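Local coordinates for hydroxylase (Rhodococcus sp., PDB 2OR0), which is a putative flavin-dependent hydroxylase, probably inserting one oxygen atom into a substrate at the expense of reduced flavin, and is related to the acyl-CoA dehydrogenases, at residues F246-S251 and E314-F319; Q67-L70 and Y74-H77; P106-F111 and S131-M136; S95-G100 and L381-H386. All coordinates share one frame; numbering follows the deposited sequence. Where two conformers were deposited one is given.

Contact 1: residues F246-S251 and E314-F319; sequences FNMPYS and ETADRF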
loop_
_atom_site.group_PDB
_atom_site.type_symbol
_atom_site.label_atom_id
_atom_site.label_comp_id
_atom_site.label_asym_id
_atom_site.label_seq_id
_atom_site.Cartn_x
_atom_site.Cartn_y
_atom_site.Cartn_z
ATOM N N PHE A 246 -1.620 -10.318 13.825
ATOM C CA PHE A 246 -2.554 -10.970 12.913
ATOM C C PHE A 246 -3.985 -10.818 13.313
ATOM O O PHE A 246 -4.877 -11.264 12.597
ATOM C CB PHE A 246 -2.172 -12.436 12.691
ATOM C CG PHE A 246 -0.838 -12.590 12.080
ATOM C CD1 PHE A 246 -0.521 -11.903 10.906
ATOM C CD2 PHE A 246 0.132 -13.383 12.677
ATOM C CE1 PHE A 246 0.727 -12.025 10.331
ATOM C CE2 PHE A 246 1.384 -13.509 12.097
ATOM C CZ PHE A 246 1.682 -12.818 10.916
ATOM N N ASN A 247 -4.226 -10.158 14.438
ATOM C CA ASN A 247 -5.591 -9.859 14.808
ATOM C C ASN A 247 -5.976 -8.400 14.629
ATOM O O ASN A 247 -7.031 -7.974 15.089
ATOM C CB ASN A 247 -5.903 -10.357 16.215
ATOM C CG ASN A 247 -5.869 -11.870 16.302
ATOM O OD1 ASN A 247 -6.894 -12.522 16.112
ATOM N ND2 ASN A 247 -4.689 -12.432 16.576
HETATM N N MSE A 248 -5.108 -7.642 13.965
HETATM C CA MSE A 248 -5.391 -6.217 13.641
HETATM C C MSE A 248 -6.570 -6.076 12.649
HETATM O O MSE A 248 -6.822 -6.985 11.865
HETATM C CB MSE A 248 -4.129 -5.560 13.073
HETATM C CG MSE A 248 -3.002 -5.369 14.097
HETATM SE SE MSE A 248 -3.353 -3.863 15.261
HETATM C CE MSE A 248 -3.145 -2.382 13.924
ATOM N N PRO A 249 -7.321 -4.942 12.697
ATOM C CA PRO A 249 -8.369 -4.792 11.684
ATOM C C PRO A 249 -7.801 -4.708 10.265
ATOM O O PRO A 249 -6.793 -4.025 10.050
ATOM C CB PRO A 249 -9.034 -3.459 12.063
ATOM C CG PRO A 249 -8.668 -3.262 13.552
ATOM C CD PRO A 249 -7.291 -3.795 13.632
ATOM N N TYR A 250 -8.465 -5.377 9.309
ATOM C CA TYR A 250 -8.100 -5.308 7.885
ATOM C C TYR A 250 -8.133 -3.846 7.373
ATOM O O TYR A 250 -7.242 -3.438 6.651
ATOM C CB TYR A 250 -9.044 -6.202 7.040
ATOM C CG TYR A 250 -8.811 -6.171 5.527
ATOM C CD1 TYR A 250 -7.923 -7.057 4.904
ATOM C CD2 TYR A 250 -9.505 -5.267 4.720
ATOM C CE1 TYR A 250 -7.722 -7.024 3.506
ATOM C CE2 TYR A 250 -9.324 -5.245 3.335
ATOM C CZ TYR A 250 -8.438 -6.112 2.743
ATOM O OH TYR A 250 -8.297 -6.045 1.369
ATOM N N SER A 251 -9.144 -3.089 7.780
ATOM C CA SER A 251 -9.296 -1.708 7.361
ATOM C C SER A 251 -8.202 -0.779 7.875
ATOM O O SER A 251 -8.030 0.325 7.355
ATOM C CB SER A 251 -10.655 -1.158 7.749
ATOM O OG SER A 251 -10.793 -0.996 9.154
ATOM N N GLU A 314 -0.105 6.589 14.710
ATOM C CA GLU A 314 -0.763 6.607 16.028
ATOM C C GLU A 314 -1.988 5.674 16.083
ATOM O O GLU A 314 -2.183 4.932 17.070
ATOM C CB GLU A 314 -1.113 8.046 16.445
ATOM C CG GLU A 314 -1.618 8.231 17.897
ATOM C CD GLU A 314 -3.094 7.844 18.117
ATOM O OE1 GLU A 314 -3.977 8.048 17.222
ATOM O OE2 GLU A 314 -3.393 7.336 19.228
ATOM N N THR A 315 -2.811 5.688 15.021
ATOM C CA THR A 315 -3.928 4.752 14.934
ATOM C C THR A 315 -3.496 3.286 15.135
ATOM O O THR A 315 -4.118 2.555 15.916
ATOM C CB THR A 315 -4.664 4.854 13.589
ATOM O OG1 THR A 315 -5.126 6.206 13.400
ATOM C CG2 THR A 315 -5.857 3.883 13.578
ATOM N N ALA A 316 -2.447 2.874 14.418
ATOM C CA ALA A 316 -1.940 1.506 14.452
ATOM C C ALA A 316 -1.353 1.146 15.835
ATOM O O ALA A 316 -1.585 0.036 16.314
ATOM C CB ALA A 316 -0.901 1.275 13.349
ATOM N N ASP A 317 -0.593 2.075 16.451
ATOM C CA ASP A 317 -0.062 1.896 17.819
ATOM C C ASP A 317 -1.159 1.538 18.802
ATOM O O ASP A 317 -1.016 0.614 19.615
ATOM C CB ASP A 317 0.497 3.201 18.355
ATOM C CG ASP A 317 1.873 3.493 17.903
ATOM O OD1 ASP A 317 2.596 2.610 17.407
ATOM O OD2 ASP A 317 2.241 4.669 18.076
ATOM N N ARG A 318 -2.219 2.336 18.751
ATOM C CA ARG A 318 -3.340 2.253 19.667
ATOM C C ARG A 318 -4.175 1.012 19.424
ATOM O O ARG A 318 -4.592 0.353 20.388
ATOM C CB ARG A 318 -4.194 3.500 19.561
ATOM C CG ARG A 318 -5.439 3.519 20.421
ATOM C CD ARG A 318 -5.974 4.986 20.585
ATOM N NE ARG A 318 -5.748 5.731 19.337
ATOM C CZ ARG A 318 -6.573 5.700 18.282
ATOM N NH1 ARG A 318 -6.275 6.385 17.183
ATOM N NH2 ARG A 318 -7.701 4.991 18.330
ATOM N N PHE A 319 -4.431 0.702 18.146
ATOM C CA PHE A 319 -5.146 -0.527 17.790
ATOM C C PHE A 319 -4.331 -1.735 18.275
ATOM O O PHE A 319 -4.884 -2.673 18.848
ATOM C CB PHE A 319 -5.365 -0.602 16.269
ATOM C CG PHE A 319 -6.540 0.230 15.753
ATOM C CD1 PHE A 319 -7.164 1.195 16.546
ATOM C CD2 PHE A 319 -6.984 0.068 14.422
ATOM C CE1 PHE A 319 -8.238 1.970 16.053
ATOM C CE2 PHE A 319 -8.055 0.827 13.923
ATOM C CZ PHE A 319 -8.680 1.776 14.737
#

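Contact 2: residues Q67-L70 and Y74-H77; sequences QPRL and YEVH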
loop_
_atom_site.group_PDB
_atom_site.type_symbol
_atom_site.label_atom_id
_atom_site.label_comp_id
_atom_site.label_asym_id
_atom_site.label_seq_id
_atom_site.Cartn_x
_atom_site.Cartn_y
_atom_site.Cartn_z
ATOM N N GLN A 67 5.077 -11.142 7.450
ATOM C CA GLN A 67 4.956 -12.569 7.155
ATOM C C GLN A 67 5.085 -13.402 8.456
ATOM O O GLN A 67 5.816 -12.991 9.364
ATOM C CB GLN A 67 6.055 -12.943 6.172
ATOM C CG GLN A 67 5.891 -14.275 5.462
ATOM C CD GLN A 67 6.603 -14.280 4.126
ATOM O OE1 GLN A 67 6.489 -13.321 3.347
ATOM N NE2 GLN A 67 7.346 -15.355 3.842
ATOM N N PRO A 68 4.359 -14.543 8.562
ATOM C CA PRO A 68 4.560 -15.462 9.722
ATOM C C PRO A 68 6.008 -15.926 9.870
ATOM O O PRO A 68 6.704 -16.120 8.869
ATOM C CB PRO A 68 3.650 -16.665 9.401
ATOM C CG PRO A 68 2.605 -16.119 8.473
ATOM C CD PRO A 68 3.295 -15.026 7.657
ATOM N N ARG A 69 6.462 -16.067 11.121
ATOM C CA ARG A 69 7.821 -16.578 11.418
ATOM C C ARG A 69 8.007 -17.994 10.899
ATOM O O ARG A 69 9.107 -18.359 10.478
ATOM C CB ARG A 69 8.126 -16.528 12.928
ATOM C CG ARG A 69 8.486 -15.138 13.426
ATOM C CD ARG A 69 8.555 -15.096 14.959
ATOM N NE ARG A 69 8.444 -13.732 15.484
ATOM C CZ ARG A 69 9.457 -12.868 15.563
ATOM N NH1 ARG A 69 10.678 -13.217 15.135
ATOM N NH2 ARG A 69 9.249 -11.647 16.068
ATOM N N LEU A 70 6.927 -18.777 10.918
ATOM C CA LEU A 70 6.935 -20.114 10.330
ATOM C C LEU A 70 7.497 -20.061 8.911
ATOM O O LEU A 70 8.272 -20.931 8.512
ATOM C CB LEU A 70 5.538 -20.748 10.359
ATOM C CG LEU A 70 5.327 -22.168 9.801
ATOM C CD1 LEU A 70 6.161 -23.241 10.555
ATOM C CD2 LEU A 70 3.853 -22.544 9.845
ATOM N N TYR A 74 8.953 -11.721 9.787
ATOM C CA TYR A 74 9.405 -11.015 10.989
ATOM C C TYR A 74 8.306 -10.624 11.937
ATOM O O TYR A 74 8.600 -10.196 13.040
ATOM C CB TYR A 74 10.213 -9.766 10.635
ATOM C CG TYR A 74 11.331 -10.042 9.698
ATOM C CD1 TYR A 74 12.387 -10.872 10.066
ATOM C CD2 TYR A 74 11.337 -9.489 8.430
ATOM C CE1 TYR A 74 13.424 -11.136 9.177
ATOM C CE2 TYR A 74 12.363 -9.746 7.542
ATOM C CZ TYR A 74 13.389 -10.566 7.915
ATOM O OH TYR A 74 14.398 -10.804 7.017
ATOM N N GLU A 75 7.047 -10.775 11.525
ATOM C CA GLU A 75 5.893 -10.311 12.312
ATOM C C GLU A 75 6.093 -8.991 13.060
ATOM O O GLU A 75 5.690 -8.863 14.229
ATOM C CB GLU A 75 5.404 -11.396 13.285
ATOM C CG GLU A 75 5.215 -12.751 12.617
ATOM C CD GLU A 75 4.937 -13.890 13.603
ATOM O OE1 GLU A 75 4.611 -13.619 14.785
ATOM O OE2 GLU A 75 5.039 -15.060 13.164
ATOM N N VAL A 76 6.660 -7.990 12.377
ATOM C CA VAL A 76 6.907 -6.684 13.014
ATOM C C VAL A 76 5.628 -5.994 13.509
ATOM O O VAL A 76 4.522 -6.305 13.061
ATOM C CB VAL A 76 7.809 -5.742 12.137
ATOM C CG1 VAL A 76 9.072 -6.473 11.723
ATOM C CG2 VAL A 76 7.068 -5.215 10.907
ATOM N N HIS A 77 5.795 -5.077 14.469
ATOM C CA HIS A 77 4.730 -4.201 14.938
ATOM C C HIS A 77 4.326 -3.337 13.730
ATOM O O HIS A 77 5.190 -2.932 12.962
ATOM C CB HIS A 77 5.284 -3.301 16.064
ATOM C CG HIS A 77 4.254 -2.454 16.736
ATOM N ND1 HIS A 77 3.850 -1.230 16.241
ATOM C CD2 HIS A 77 3.537 -2.658 17.864
ATOM C CE1 HIS A 77 2.925 -0.724 17.035
ATOM N NE2 HIS A 77 2.713 -1.571 18.026
HETATM O O HOH W 1 10.799 -9.278 14.270
#

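Contact 3: residues P106-F111 and S131-M136; sequences PWELAF and SPYAPM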
loop_
_atom_site.group_PDB
_atom_site.type_symbol
_atom_site.label_atom_id
_atom_site.label_comp_id
_atom_site.label_asym_id
_atom_site.label_seq_id
_atom_site.Cartn_x
_atom_site.Cartn_y
_atom_site.Cartn_z
ATOM N N PRO A 106 1.194 -10.978 2.719
ATOM C CA PRO A 106 1.572 -11.981 3.721
ATOM C C PRO A 106 0.785 -11.827 5.009
ATOM O O PRO A 106 0.546 -12.811 5.709
ATOM C CB PRO A 106 3.045 -11.675 3.990
ATOM C CG PRO A 106 3.530 -11.046 2.733
ATOM C CD PRO A 106 2.372 -10.166 2.343
ATOM N N TRP A 107 0.369 -10.602 5.321
ATOM C CA TRP A 107 -0.405 -10.373 6.521
ATOM C C TRP A 107 -1.763 -11.090 6.430
ATOM O O TRP A 107 -2.180 -11.781 7.372
ATOM C CB TRP A 107 -0.539 -8.866 6.813
ATOM C CG TRP A 107 -1.326 -8.604 8.044
ATOM C CD1 TRP A 107 -0.857 -8.559 9.342
ATOM C CD2 TRP A 107 -2.732 -8.344 8.114
ATOM N NE1 TRP A 107 -1.901 -8.304 10.197
ATOM C CE2 TRP A 107 -3.059 -8.179 9.476
ATOM C CE3 TRP A 107 -3.756 -8.246 7.149
ATOM C CZ2 TRP A 107 -4.365 -7.915 9.904
ATOM C CZ3 TRP A 107 -5.041 -7.983 7.571
ATOM C CH2 TRP A 107 -5.341 -7.811 8.934
ATOM N N GLU A 108 -2.459 -10.929 5.303
ATOM C CA GLU A 108 -3.753 -11.576 5.143
ATOM C C GLU A 108 -3.602 -13.111 4.976
ATOM O O GLU A 108 -4.377 -13.863 5.535
ATOM C CB GLU A 108 -4.557 -10.998 3.981
ATOM C CG GLU A 108 -5.947 -11.638 3.876
ATOM C CD GLU A 108 -6.839 -10.998 2.834
ATOM O OE1 GLU A 108 -6.469 -9.938 2.286
ATOM O OE2 GLU A 108 -7.919 -11.550 2.559
ATOM N N LEU A 109 -2.597 -13.553 4.225
ATOM C CA LEU A 109 -2.398 -14.974 4.008
ATOM C C LEU A 109 -2.143 -15.681 5.339
ATOM O O LEU A 109 -2.378 -16.878 5.460
ATOM C CB LEU A 109 -1.216 -15.219 3.096
ATOM C CG LEU A 109 -1.258 -16.568 2.362
ATOM C CD1 LEU A 109 -2.376 -16.591 1.279
ATOM C CD2 LEU A 109 0.112 -16.894 1.780
ATOM N N ALA A 110 -1.648 -14.935 6.327
ATOM C CA ALA A 110 -1.338 -15.500 7.634
ATOM C C ALA A 110 -2.558 -16.163 8.201
ATOM O O ALA A 110 -2.431 -17.161 8.889
ATOM C CB ALA A 110 -0.808 -14.445 8.597
ATOM N N PHE A 111 -3.736 -15.619 7.901
ATOM C CA PHE A 111 -4.982 -16.237 8.340
ATOM C C PHE A 111 -5.797 -16.891 7.213
ATOM O O PHE A 111 -6.994 -17.147 7.370
ATOM C CB PHE A 111 -5.845 -15.313 9.238
ATOM C CG PHE A 111 -6.196 -13.963 8.631
ATOM C CD1 PHE A 111 -7.385 -13.790 7.899
ATOM C CD2 PHE A 111 -5.374 -12.856 8.844
ATOM C CE1 PHE A 111 -7.740 -12.565 7.387
ATOM C CE2 PHE A 111 -5.712 -11.597 8.312
ATOM C CZ PHE A 111 -6.897 -11.453 7.581
ATOM N N SER A 131 -1.763 -8.056 -6.205
ATOM C CA SER A 131 -3.135 -7.626 -5.997
ATOM C C SER A 131 -3.812 -7.456 -7.373
ATOM O O SER A 131 -3.249 -7.826 -8.410
ATOM C CB SER A 131 -3.110 -6.268 -5.246
ATOM O OG SER A 131 -2.450 -5.249 -6.027
ATOM N N PRO A 132 -4.971 -6.771 -7.417
ATOM C CA PRO A 132 -5.830 -6.056 -6.455
ATOM C C PRO A 132 -6.960 -6.821 -5.791
ATOM O O PRO A 132 -7.506 -7.776 -6.351
ATOM C CB PRO A 132 -6.443 -4.964 -7.321
ATOM C CG PRO A 132 -6.685 -5.693 -8.631
ATOM C CD PRO A 132 -5.495 -6.634 -8.798
ATOM N N TYR A 133 -7.347 -6.334 -4.615
ATOM C CA TYR A 133 -8.541 -6.806 -3.926
ATOM C C TYR A 133 -9.854 -6.339 -4.541
ATOM O O TYR A 133 -10.895 -6.867 -4.173
ATOM C CB TYR A 133 -8.521 -6.343 -2.475
ATOM C CG TYR A 133 -7.448 -7.003 -1.651
ATOM C CD1 TYR A 133 -7.492 -8.362 -1.384
ATOM C CD2 TYR A 133 -6.386 -6.254 -1.127
ATOM C CE1 TYR A 133 -6.508 -8.970 -0.610
ATOM C CE2 TYR A 133 -5.396 -6.858 -0.330
ATOM C CZ TYR A 133 -5.470 -8.225 -0.076
ATOM O OH TYR A 133 -4.489 -8.846 0.695
ATOM N N ALA A 134 -9.824 -5.339 -5.429
ATOM C CA ALA A 134 -11.060 -4.870 -6.077
ATOM C C ALA A 134 -11.813 -6.071 -6.650
ATOM O O ALA A 134 -11.214 -6.914 -7.307
ATOM C CB ALA A 134 -10.770 -3.840 -7.179
ATOM N N PRO A 135 -13.118 -6.171 -6.362
ATOM C CA PRO A 135 -13.897 -7.355 -6.732
ATOM C C PRO A 135 -14.317 -7.333 -8.215
ATOM O O PRO A 135 -15.523 -7.371 -8.527
ATOM C CB PRO A 135 -15.110 -7.252 -5.819
ATOM C CG PRO A 135 -15.312 -5.797 -5.655
ATOM C CD PRO A 135 -13.933 -5.184 -5.633
HETATM N N MSE A 136 -13.307 -7.317 -9.087
HETATM C CA MSE A 136 -13.495 -7.140 -10.525
HETATM C C MSE A 136 -13.828 -8.431 -11.263
HETATM O O MSE A 136 -14.072 -8.434 -12.466
HETATM C CB MSE A 136 -12.255 -6.478 -11.149
HETATM C CG MSE A 136 -12.182 -4.964 -10.948
HETATM SE SE MSE A 136 -13.943 -4.153 -11.160
HETATM C CE MSE A 136 -14.315 -3.741 -9.274
#

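Contact 4: residues S95-G100 and L381-H386; sequences SGWVTG and LAHAVH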
loop_
_atom_site.group_PDB
_atom_site.type_symbol
_atom_site.label_atom_id
_atom_site.label_comp_id
_atom_site.label_asym_id
_atom_site.label_seq_id
_atom_site.Cartn_x
_atom_site.Cartn_y
_atom_site.Cartn_z
ATOM N N SER A 95 9.307 1.576 -5.634
ATOM C CA SER A 95 9.706 0.541 -4.691
ATOM C C SER A 95 8.916 0.664 -3.401
ATOM O O SER A 95 8.541 -0.344 -2.814
ATOM C CB SER A 95 11.200 0.653 -4.374
ATOM O OG SER A 95 11.951 0.533 -5.566
ATOM N N GLY A 96 8.704 1.906 -2.944
ATOM C CA GLY A 96 7.990 2.145 -1.705
ATOM C C GLY A 96 6.560 1.664 -1.811
ATOM O O GLY A 96 6.027 1.049 -0.885
ATOM N N TRP A 97 5.935 1.983 -2.945
ATOM C CA TRP A 97 4.558 1.602 -3.220
ATOM C C TRP A 97 4.417 0.079 -3.281
ATOM O O TRP A 97 3.462 -0.491 -2.722
ATOM C CB TRP A 97 4.097 2.228 -4.539
ATOM C CG TRP A 97 2.665 1.895 -4.883
ATOM C CD1 TRP A 97 2.234 0.848 -5.654
ATOM C CD2 TRP A 97 1.481 2.590 -4.450
ATOM N NE1 TRP A 97 0.853 0.868 -5.748
ATOM C CE2 TRP A 97 0.367 1.916 -5.017
ATOM C CE3 TRP A 97 1.252 3.727 -3.662
ATOM C CZ2 TRP A 97 -0.963 2.333 -4.805
ATOM C CZ3 TRP A 97 -0.077 4.149 -3.455
ATOM C CH2 TRP A 97 -1.159 3.454 -4.026
ATOM N N VAL A 98 5.357 -0.574 -3.954
ATOM C CA VAL A 98 5.284 -2.035 -4.124
ATOM C C VAL A 98 5.445 -2.741 -2.750
ATOM O O VAL A 98 4.716 -3.695 -2.424
ATOM C CB VAL A 98 6.302 -2.529 -5.179
ATOM C CG1 VAL A 98 6.539 -4.033 -5.050
ATOM C CG2 VAL A 98 5.825 -2.164 -6.599
ATOM N N THR A 99 6.336 -2.202 -1.927
ATOM C CA THR A 99 6.540 -2.696 -0.541
ATOM C C THR A 99 5.289 -2.597 0.311
ATOM O O THR A 99 4.929 -3.551 1.001
ATOM C CB THR A 99 7.684 -1.962 0.154
ATOM O OG1 THR A 99 8.853 -2.045 -0.655
ATOM C CG2 THR A 99 7.976 -2.595 1.504
ATOM N N GLY A 100 4.617 -1.451 0.254
ATOM C CA GLY A 100 3.356 -1.270 0.947
ATOM C C GLY A 100 2.146 -2.058 0.478
ATOM O O GLY A 100 1.193 -2.197 1.237
ATOM N N LEU A 381 -2.544 8.903 -4.675
ATOM C CA LEU A 381 -3.774 9.487 -4.114
ATOM C C LEU A 381 -5.040 9.005 -4.806
ATOM O O LEU A 381 -6.137 9.092 -4.215
ATOM C CB LEU A 381 -3.734 11.046 -4.159
ATOM C CG LEU A 381 -4.797 11.805 -3.345
ATOM C CD1 LEU A 381 -4.661 11.420 -1.873
ATOM C CD2 LEU A 381 -4.732 13.362 -3.491
ATOM N N ALA A 382 -4.906 8.562 -6.064
ATOM C CA ALA A 382 -6.046 8.063 -6.876
ATOM C C ALA A 382 -6.547 6.666 -6.443
ATOM O O ALA A 382 -7.593 6.215 -6.873
ATOM C CB ALA A 382 -5.664 8.051 -8.377
ATOM N N HIS A 383 -5.803 5.979 -5.582
ATOM C CA HIS A 383 -6.244 4.671 -5.081
ATOM C C HIS A 383 -7.569 4.746 -4.332
ATOM O O HIS A 383 -7.879 5.743 -3.673
ATOM C CB HIS A 383 -5.158 4.030 -4.202
ATOM C CG HIS A 383 -5.353 2.557 -3.976
ATOM N ND1 HIS A 383 -6.321 2.056 -3.134
ATOM C CD2 HIS A 383 -4.699 1.483 -4.480
ATOM C CE1 HIS A 383 -6.256 0.734 -3.129
ATOM N NE2 HIS A 383 -5.270 0.365 -3.925
ATOM N N ALA A 384 -8.343 3.675 -4.416
ATOM C CA ALA A 384 -9.672 3.608 -3.792
ATOM C C ALA A 384 -9.637 3.837 -2.290
ATOM O O ALA A 384 -10.598 4.365 -1.728
ATOM C CB ALA A 384 -10.356 2.218 -4.114
ATOM N N VAL A 385 -8.535 3.464 -1.634
ATOM C CA VAL A 385 -8.444 3.666 -0.177
ATOM C C VAL A 385 -8.267 5.131 0.212
ATOM O O VAL A 385 -8.317 5.457 1.402
ATOM C CB VAL A 385 -7.374 2.788 0.560
ATOM C CG1 VAL A 385 -7.656 1.311 0.360
ATOM C CG2 VAL A 385 -5.969 3.134 0.112
ATOM N N HIS A 386 -8.105 6.009 -0.779
ATOM C CA HIS A 386 -8.069 7.439 -0.507
ATOM C C HIS A 386 -9.335 8.217 -0.804
ATOM O O HIS A 386 -9.362 9.417 -0.533
ATOM C CB HIS A 386 -6.845 8.084 -1.169
ATOM C CG HIS A 386 -5.557 7.473 -0.719
ATOM N ND1 HIS A 386 -4.577 7.057 -1.591
ATOM C CD2 HIS A 386 -5.123 7.145 0.520
ATOM C CE1 HIS A 386 -3.579 6.530 -0.904
ATOM N NE2 HIS A 386 -3.893 6.569 0.380
#

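Contact 1: residues F246-S251 and E314-F319
Met248, a selenomethionine, crosses the side chain of Phe319 at about a right angle. CG of Met248 stands anti to its carbonyl carbon, and the chain then bends at chi2 (-77°) and chi3 (-69°). The double bend lays the terminal methyl CE against the root of the Phe319 side chain: CE is 3.7 Å from CB of Phe319. The same methyl lies 3.7 Å from the carbonyl O of Ala316, one turn earlier. The selenium follows alongside, with SE 3.8 Å from C of Phe319. Pro249 takes the ring instead. Its CG comes in obliquely, 3.8 Å from CD2 of Phe319, and its CD rests beside the same ring carbon. The helices concerned belong to the helical C-terminal part of the acyl-CoA dehydrogenase fold. Pro249 is the N-cap of helix 250-277 and Phe319 sits on helix 292-324, so the residues leading into one long helix lie against the flank of the next. One face of the Phe319 ring is covered from within its own helix by CG2 of Thr315, 3.7 Å above the ring centre. Helix 331-356 closes in as well, with Arg334 on Pro249 and Thr340 on Thr315.

Contact 2: residues Q67-L70 and Y74-H77
Glu75 reaches across to Arg69 and accepts its backbone N-H. The bond from Arg69 N to Glu75 OE2 is 2.7 Å long and nearly straight, at 167°. It meets OE2 on the anti side of the carboxylate. CB of Arg69 also lies 3.4 Å from OE2, and the aliphatic part of the arginine runs obliquely past the acid. The charged ends are less closely joined: Arg69 NE is 3.9 Å from Glu75 OE1, a long salt bridge, and the two planes are 63° apart. Tyr74 O lies over one face of the guanidinium; a water donates to Tyr74 O and accepts only a weak bond from Arg69 NH2. Glu75 N gives a weak bond of 3.3 Å to Gln67 O. The backbone of Glu75 takes a left-handed helical conformation, which turns the chain here. With an alanine here, Arg69 N would probably lose its acceptor and the guanidinium its nearby negative charge. Farther out, Phe246 packs on Glu75, and Pro68 rests on helix 114-121. Tyr74 OH bonds to Arg28, while His77 caps the helix 78-91 that follows. The loop between helices 51-60 and 78-91 is thus folded back on itself, helped by backbone bonds of Tyr74 with Arg64 and Val76 with Leu65. For the Glu75 side chain, the short bond to the N-H is the firm link, and the charge attraction probably adds less.

Contact 3: residues P106-F111 and S131-M136
This buried contact joins the helical N-terminal part of an acyl-CoA dehydrogenase-like fold to its central beta-sheet domain. Helix 105-109 supplies Glu108. The loop between strands 129-130 and 137-142 supplies Tyr133, one residue past a cis peptide bond at Pro132. The two side chains slide past each other in opposite directions. Glu108 has CG anti to its backbone N (chi1 -177°) and stays extended beyond it, which carries the carboxylate along the phenol. The carboxylate and ring planes are only 22° apart. Tyr133 OH donates to Glu108 OE1 over 2.8 Å, but the bond is weak. OE1 stands beside the C-O bond and well out of the ring plane, which accounts for the weak geometry. The other oxygen of the carboxylate, OE2, is bonded to ND1 of His184, so both oxygens of this buried acid have partners. The rings of His184 and Phe165 also meet that of Tyr133, and Phe254 packs edge-to-face with the tyrosine. CE1 and CZ of Tyr133 are each 3.1 Å from Glu108 OE1.

Contact 4: residues S95-G100 and L381-H386
The outer rim of the Trp97 indole, CZ2 and CH2, meets the side chain of His383. CD2 of His383 lies near the indole plane, at the edge, 3.8 Å from CZ2 of Trp97. CB of His383 is 4.0 Å from CH2 of Trp97. The six-membered ring and the imidazole are inclined at 56°, with centroids 6.0 Å apart, so the pair is oblique. At the edge of the imidazole, in its plane, is the backbone N of Val385. It gives an almost straight bond (175°) of 3.0 Å to His383 ND1, which helps to fix the turn of the ring. With chi1 at -179° the Trp97 indole swings out opposite the backbone N and reaches the loop; its NE1 bonds to Ser156. Putting a serine in place of His383 would probably leave a gap at the indole rim and deprive Val385 N of the ring nitrogen that accepts from it. His386 N bonds back to His383 O at the short 3-10 segment, and His386 NE2 bonds to Thr259. Helix 93-102 thus touches the loop joining helices 370-381 and 389-399. Ile258 of helix 250-277 packs on Trp97, Val385 and His386, and Gln341 and Ala345 of helix 331-356 touch His386.

Overall arrangement
Contacts 1, 2 and 3 form one connected patch, with centres 15 to 17 Å apart. Phe246 of contact 1 touches both of the others: its CE2 is 3.9 Å from CD of Glu75 in contact 2, and its CE1 is 3.4 Å from CB of Ala110 in contact 3. Tyr250 extends contact 1 to contact 3, with its OH 3.2 Å from CD2 of Tyr133. Contact 4 stands apart, nearest atoms about 6 Å from contact 3; its centre is about 4 Å from the centre of the chain. It closes the longest loop, within which contacts 1 and 3 are nested. Contact 3 joins the N-terminal helices to the beta domain, and contact 4 joins them to the C-terminal helices. Contact 1 lies within the C-terminal helices, and contact 2 is local.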